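Local coordinates for amino acid ABC superfamily ATP binding cassette transporter, binding protein (PDB 4H5G) that binds L-arginine and, as the substrate-binding protein of an amino acid ABC transporter, probably delivers it to the membrane components for uptake, at residues K13-T18 and K74-V79; F94-Y99 and K217-L222. All blocks are in the same frame, centred on the assembly; numbering follows the deposited sequence.

Contact 1: K13-T18 and K74-V79; sequences KLVVAT and KADLAV. With EDO (1,2-ethanediol), chain J.
D76 reaches across to V15 and does with its side chain what a neighbouring strand would do with a backbone carbonyl. Its OD2 takes the N-H of V15 at 2.9 Å from the V15 N atom, almost straight at 174° and through the lone pair that faces away from OD1. The carboxylate gets there because CG lies anti to the carbonyl carbon of D76 (chi1 -62°), and the D76 side chain crosses that of V15 at about a right angle. K11 holds the same OD2 in a salt bridge, which would be expected to favour the charged form, while OD1 takes a weak hydrogen bond from O2 of an ethanediol, probably from the crystallisation liquor. In return V15 O accepts two N-H groups, from D76 N at 2.9 Å, well off the carbonyl plane, and from L77 N at 3.3 Å. Both backbone polar atoms of V15 are thus gripped.

Further along, the bonds become regular: A17 N gives to L77 O and V79 N to A17 O. Side chains alternate about them. L14 CD1 meets L77 CD1 at 3.9 Å, the two leucines slanting over one another, and V16 CG1 leans on V79 CG2 at 3.7 Å; helix 40-52 packs against L14 and V79. A17 and A78 point to the other face, where A17 CB sits 3.8 Å from A75 CB and helix 66-71 packs on A17 and A78. T18 OG1, swung anti to its own N (chi1 -161°), donates to V79 O at 2.7 Å within the carbonyl plane. Parallel strands with helices on both faces mark the alpha/beta lobe of a type II periplasmic binding protein, with the C-terminal end of strand 13-18 turned toward the bound arginine.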
loop_
_atom_site.group_PDB
_atom_site.type_symbol
_atom_site.label_atom_id
_atom_site.label_comp_id
_atom_site.label_asym_id
_atom_site.label_seq_id
_atom_site.Cartn_x
_atom_site.Cartn_y
_atom_site.Cartn_z
ATOM N N LYS A 13 1.073 -21.656 -9.977
ATOM C CA LYS A 13 1.398 -20.554 -9.072
ATOM C C LYS A 13 0.627 -19.283 -9.384
ATOM O O LYS A 13 0.269 -19.029 -10.530
ATOM C CB LYS A 13 2.892 -20.263 -9.116
ATOM C CG LYS A 13 3.386 -19.784 -10.464
ATOM C CD LYS A 13 4.874 -19.415 -10.419
ATOM C CE LYS A 13 5.428 -19.232 -11.827
ATOM N NZ LYS A 13 4.589 -18.302 -12.653
ATOM N N LEU A 14 0.393 -18.480 -8.351
ATOM C CA LEU A 14 -0.232 -17.168 -8.507
ATOM C C LEU A 14 0.844 -16.118 -8.259
ATOM O O LEU A 14 1.391 -16.045 -7.162
ATOM C CB LEU A 14 -1.343 -17.010 -7.472
ATOM C CG LEU A 14 -2.036 -15.648 -7.430
ATOM C CD1 LEU A 14 -2.961 -15.455 -8.648
ATOM C CD2 LEU A 14 -2.828 -15.501 -6.118
ATOM N N VAL A 15 1.179 -15.320 -9.268
ATOM C CA VAL A 15 2.283 -14.368 -9.117
ATOM C C VAL A 15 1.693 -13.012 -8.764
ATOM O O VAL A 15 0.846 -12.504 -9.479
ATOM C CB VAL A 15 3.117 -14.270 -10.409
ATOM C CG1 VAL A 15 4.246 -13.256 -10.241
ATOM C CG2 VAL A 15 3.666 -15.649 -10.791
ATOM N N VAL A 16 2.132 -12.439 -7.648
ATOM C CA VAL A 16 1.558 -11.190 -7.160
ATOM C C VAL A 16 2.658 -10.144 -7.049
ATOM O O VAL A 16 3.627 -10.345 -6.323
ATOM C CB VAL A 16 0.918 -11.404 -5.764
ATOM C CG1 VAL A 16 0.441 -10.075 -5.174
ATOM C CG2 VAL A 16 -0.228 -12.418 -5.825
ATOM N N ALA A 17 2.506 -9.035 -7.770
ATOM C CA ALA A 17 3.469 -7.931 -7.722
ATOM C C ALA A 17 3.173 -7.058 -6.506
ATOM O O ALA A 17 2.021 -6.705 -6.249
ATOM C CB ALA A 17 3.394 -7.109 -8.991
ATOM N N THR A 18 4.210 -6.704 -5.753
ATOM C CA THR A 18 4.019 -5.859 -4.575
ATOM C C THR A 18 5.274 -5.033 -4.302
ATOM O O THR A 18 6.312 -5.252 -4.906
ATOM C CB THR A 18 3.645 -6.669 -3.310
ATOM O OG1 THR A 18 3.049 -5.793 -2.348
ATOM C CG2 THR A 18 4.880 -7.320 -2.665
ATOM N N LYS A 74 4.144 -9.572 -16.105
ATOM C CA LYS A 74 5.143 -10.103 -15.170
ATOM C C LYS A 74 4.483 -10.676 -13.914
ATOM O O LYS A 74 5.122 -11.386 -13.141
ATOM C CB LYS A 74 6.130 -9.007 -14.742
ATOM C CG LYS A 74 6.791 -8.243 -15.886
ATOM C CD LYS A 74 7.744 -9.124 -16.681
ATOM C CE LYS A 74 8.251 -8.388 -17.918
ATOM N NZ LYS A 74 7.133 -8.086 -18.864
ATOM N N ALA A 75 3.212 -10.338 -13.707
ATOM C CA ALA A 75 2.438 -10.868 -12.586
ATOM C C ALA A 75 0.977 -11.044 -12.976
ATOM O O ALA A 75 0.519 -10.427 -13.935
ATOM C CB ALA A 75 2.566 -9.947 -11.356
ATOM N N ASP A 76 0.259 -11.865 -12.214
ATOM C CA ASP A 76 -1.169 -12.116 -12.432
ATOM C C ASP A 76 -2.043 -11.081 -11.740
ATOM O O ASP A 76 -3.137 -10.756 -12.204
ATOM C CB ASP A 76 -1.541 -13.491 -11.864
ATOM C CG ASP A 76 -0.812 -14.624 -12.536
ATOM O OD1 ASP A 76 -0.935 -14.773 -13.773
ATOM O OD2 ASP A 76 -0.106 -15.374 -11.825
ATOM N N LEU A 77 -1.558 -10.603 -10.599
ATOM C CA LEU A 77 -2.280 -9.636 -9.786
ATOM C C LEU A 77 -1.274 -8.626 -9.255
ATOM O O LEU A 77 -0.096 -8.929 -9.135
ATOM C CB LEU A 77 -2.919 -10.328 -8.578
ATOM C CG LEU A 77 -3.987 -11.403 -8.797
ATOM C CD1 LEU A 77 -4.377 -11.989 -7.429
ATOM C CD2 LEU A 77 -5.206 -10.813 -9.500
ATOM N N ALA A 78 -1.745 -7.439 -8.900
ATOM C CA ALA A 78 -0.918 -6.513 -8.118
ATOM C C ALA A 78 -1.652 -6.240 -6.815
ATOM O O ALA A 78 -2.838 -5.907 -6.819
ATOM C CB ALA A 78 -0.670 -5.233 -8.888
ATOM N N VAL A 79 -0.951 -6.403 -5.697
ATOM C CA VAL A 79 -1.542 -6.173 -4.370
ATOM C C VAL A 79 -0.496 -5.405 -3.585
ATOM O O VAL A 79 0.546 -5.951 -3.224
ATOM C CB VAL A 79 -1.870 -7.487 -3.651
ATOM C CG1 VAL A 79 -2.595 -7.200 -2.330
ATOM C CG2 VAL A 79 -2.754 -8.402 -4.527
HETATM C C1 EDO J . -3.591 -14.752 -17.304
HETATM O O1 EDO J . -2.907 -15.794 -18.006
HETATM C C2 EDO J . -3.543 -15.041 -15.809
HETATM O O2 EDO J . -3.687 -13.823 -15.070
#

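Contact 2: F94-Y99 and K217-L222; sequences FSIPYY and KVIQKL. With EDO (1,2-ethanediol), chain K.
I219 is the centre of an apolar contact with no hydrogen bond between the two segments, and the tip of the isoleucine presses on a hydroxyl: its CD1 lies 3.3 Å from S95 OG. That oxygen has polar company elsewhere, donating to I96 O at 2.7 Å and also bonded to V202 N. In I219, CG1 stands anti to the carbonyl carbon (chi1 -72°) and carries CD1 to S95, while CG2, anti to the backbone N, rests 3.6 Å from Y98 CB and 3.5 Å from P97 O. The I96 and I219 side chains lie alongside, running opposite ways, with I96 CG1 3.7 Å from I219 CG2; I96 CD1 lies 3.7 Å from OE1 of Q220, whose side chain crosses it at about a right angle. In this type II periplasmic binding protein fold, the contact seats the chain between strands 92-94 and 103-108 on helix 209-225. D216 and K223 of the same helix add polar bonds, to I96 N and P97 O. The Y98 ring extends to M44 and Y228. Away from the loop, beside helix 40-52, K217 NZ makes a weak hydrogen bond to O2 of an ethanediol, 2.9 Å away, which E51 also binds.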
loop_
_atom_site.group_PDB
_atom_site.type_symbol
_atom_site.label_atom_id
_atom_site.label_comp_id
_atom_site.label_asym_id
_atom_site.label_seq_id
_atom_site.Cartn_x
_atom_site.Cartn_y
_atom_site.Cartn_z
ATOM N N PHE A 94 -10.371 -3.778 -11.106
ATOM C CA PHE A 94 -10.053 -3.946 -9.695
ATOM C C PHE A 94 -11.060 -4.867 -9.053
ATOM O O PHE A 94 -12.229 -4.936 -9.470
ATOM C CB PHE A 94 -10.071 -2.602 -8.952
ATOM C CG PHE A 94 -8.847 -1.757 -9.185
ATOM C CD1 PHE A 94 -8.810 -0.841 -10.220
ATOM C CD2 PHE A 94 -7.735 -1.878 -8.360
ATOM C CE1 PHE A 94 -7.682 -0.058 -10.436
ATOM C CE2 PHE A 94 -6.604 -1.097 -8.567
ATOM C CZ PHE A 94 -6.582 -0.183 -9.604
ATOM N N SER A 95 -10.593 -5.555 -8.022
ATOM C CA SER A 95 -11.454 -6.353 -7.159
ATOM C C SER A 95 -12.335 -5.373 -6.405
ATOM O O SER A 95 -12.098 -4.160 -6.429
ATOM C CB SER A 95 -10.601 -7.130 -6.154
ATOM O OG SER A 95 -10.085 -6.262 -5.172
ATOM N N ILE A 96 -13.356 -5.896 -5.730
ATOM C CA ILE A 96 -14.058 -5.108 -4.722
ATOM C C ILE A 96 -13.024 -4.623 -3.694
ATOM O O ILE A 96 -11.972 -5.234 -3.526
ATOM C CB ILE A 96 -15.171 -5.933 -4.042
ATOM C CG1 ILE A 96 -14.580 -7.135 -3.300
ATOM C CG2 ILE A 96 -16.240 -6.333 -5.078
ATOM C CD1 ILE A 96 -15.629 -7.994 -2.566
ATOM N N PRO A 97 -13.309 -3.510 -2.996
ATOM C CA PRO A 97 -12.327 -3.037 -2.010
ATOM C C PRO A 97 -12.099 -4.095 -0.926
ATOM O O PRO A 97 -13.063 -4.764 -0.543
ATOM C CB PRO A 97 -13.035 -1.845 -1.355
ATOM C CG PRO A 97 -14.068 -1.426 -2.306
ATOM C CD PRO A 97 -14.466 -2.610 -3.125
ATOM N N TYR A 98 -10.869 -4.243 -0.446
ATOM C CA TYR A 98 -10.632 -5.098 0.716
ATOM C C TYR A 98 -10.393 -4.310 1.996
ATOM O O TYR A 98 -10.565 -4.834 3.099
ATOM C CB TYR A 98 -9.482 -6.088 0.460
ATOM C CG TYR A 98 -8.136 -5.484 0.141
ATOM C CD1 TYR A 98 -7.286 -5.067 1.157
ATOM C CD2 TYR A 98 -7.691 -5.367 -1.181
ATOM C CE1 TYR A 98 -6.033 -4.538 0.881
ATOM C CE2 TYR A 98 -6.421 -4.835 -1.470
ATOM C CZ TYR A 98 -5.606 -4.433 -0.428
ATOM O OH TYR A 98 -4.338 -3.919 -0.692
ATOM N N TYR A 99 -9.991 -3.046 1.857
ATOM C CA TYR A 99 -9.799 -2.173 3.019
ATOM C C TYR A 99 -9.827 -0.708 2.604
ATOM O O TYR A 99 -9.272 -0.336 1.572
ATOM C CB TYR A 99 -8.458 -2.468 3.706
ATOM C CG TYR A 99 -8.406 -2.010 5.152
ATOM C CD1 TYR A 99 -9.183 -2.630 6.121
ATOM C CD2 TYR A 99 -7.586 -0.965 5.551
ATOM C CE1 TYR A 99 -9.151 -2.224 7.449
ATOM C CE2 TYR A 99 -7.551 -0.552 6.877
ATOM C CZ TYR A 99 -8.336 -1.188 7.816
ATOM O OH TYR A 99 -8.301 -0.793 9.141
ATOM N N LYS A 217 -14.588 -13.168 -4.258
ATOM C CA LYS A 217 -15.185 -14.132 -3.335
ATOM C C LYS A 217 -14.336 -14.232 -2.072
ATOM O O LYS A 217 -14.854 -14.217 -0.944
ATOM C CB LYS A 217 -15.302 -15.504 -4.008
ATOM C CG LYS A 217 -15.709 -16.617 -3.064
ATOM C CD LYS A 217 -15.605 -17.963 -3.769
ATOM C CE LYS A 217 -15.872 -19.096 -2.801
ATOM N NZ LYS A 217 -17.293 -19.074 -2.363
ATOM N N VAL A 218 -13.023 -14.317 -2.260
ATOM C CA VAL A 218 -12.116 -14.408 -1.112
ATOM C C VAL A 218 -12.178 -13.134 -0.271
ATOM O O VAL A 218 -12.273 -13.193 0.963
ATOM C CB VAL A 218 -10.678 -14.681 -1.575
ATOM C CG1 VAL A 218 -9.702 -14.612 -0.394
ATOM C CG2 VAL A 218 -10.614 -16.063 -2.231
ATOM N N ILE A 219 -12.143 -11.985 -0.940
ATOM C CA ILE A 219 -12.179 -10.694 -0.230
ATOM C C ILE A 219 -13.487 -10.494 0.522
ATOM O O ILE A 219 -13.497 -10.006 1.659
ATOM C CB ILE A 219 -11.933 -9.504 -1.186
ATOM C CG1 ILE A 219 -10.462 -9.474 -1.604
ATOM C CG2 ILE A 219 -12.293 -8.173 -0.519
ATOM C CD1 ILE A 219 -10.190 -8.478 -2.712
ATOM N N GLN A 220 -14.597 -10.883 -0.090
ATOM C CA GLN A 220 -15.885 -10.702 0.588
ATOM C C GLN A 220 -15.923 -11.537 1.861
ATOM O O GLN A 220 -16.442 -11.109 2.899
ATOM C CB GLN A 220 -17.068 -11.057 -0.326
ATOM C CG GLN A 220 -18.418 -10.617 0.260
ATOM C CD GLN A 220 -18.528 -9.094 0.455
ATOM O OE1 GLN A 220 -18.699 -8.344 -0.513
ATOM N NE2 GLN A 220 -18.430 -8.637 1.715
ATOM N N LYS A 221 -15.367 -12.738 1.788
ATOM C CA LYS A 221 -15.336 -13.606 2.967
ATOM C C LYS A 221 -14.445 -13.016 4.065
ATOM O O LYS A 221 -14.797 -13.046 5.251
ATOM C CB LYS A 221 -14.855 -14.996 2.555
ATOM C CG LYS A 221 -14.381 -15.853 3.696
ATOM C CD LYS A 221 -15.514 -16.599 4.318
ATOM C CE LYS A 221 -15.009 -17.927 4.857
ATOM N NZ LYS A 221 -16.147 -18.841 5.148
ATOM N N LEU A 222 -13.303 -12.469 3.678
ATOM C CA LEU A 222 -12.403 -11.817 4.652
ATOM C C LEU A 222 -13.092 -10.639 5.335
ATOM O O LEU A 222 -13.047 -10.506 6.561
ATOM C CB LEU A 222 -11.115 -11.332 3.971
ATOM C CG LEU A 222 -10.202 -12.395 3.363
ATOM C CD1 LEU A 222 -9.088 -11.718 2.574
ATOM C CD2 LEU A 222 -9.608 -13.293 4.441
HETATM C C1 EDO K . -15.651 -22.784 -0.800
HETATM O O1 EDO K . -14.790 -22.527 -1.919
HETATM C C2 EDO K . -16.399 -21.527 -0.373
HETATM O O2 EDO K . -17.750 -21.552 -0.855
#

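From the N terminus, strand 13-18 comes first, and contact 1 closes when the chain returns at 74-79 after passing through helix 40-52, strand 55-60 and helix 66-71. Contact 2 opens later, at 94-99, and closes only after a much longer excursion that includes the five-stranded mixed sheet, when helix 209-225 reaches 217-222. The two loops therefore follow in series, neither nested nor crossed. Contact 1 joins the central strand 13-18 of the three-stranded sheet to its edge strand 77-78; contact 2 fastens a connecting segment to a helix from near the end of the chain. Their centres lie 16 Å apart, yet they touch where V79 CG1 packs 4.1 Å from Y98 OH, and helix 40-52 meets side chains of both.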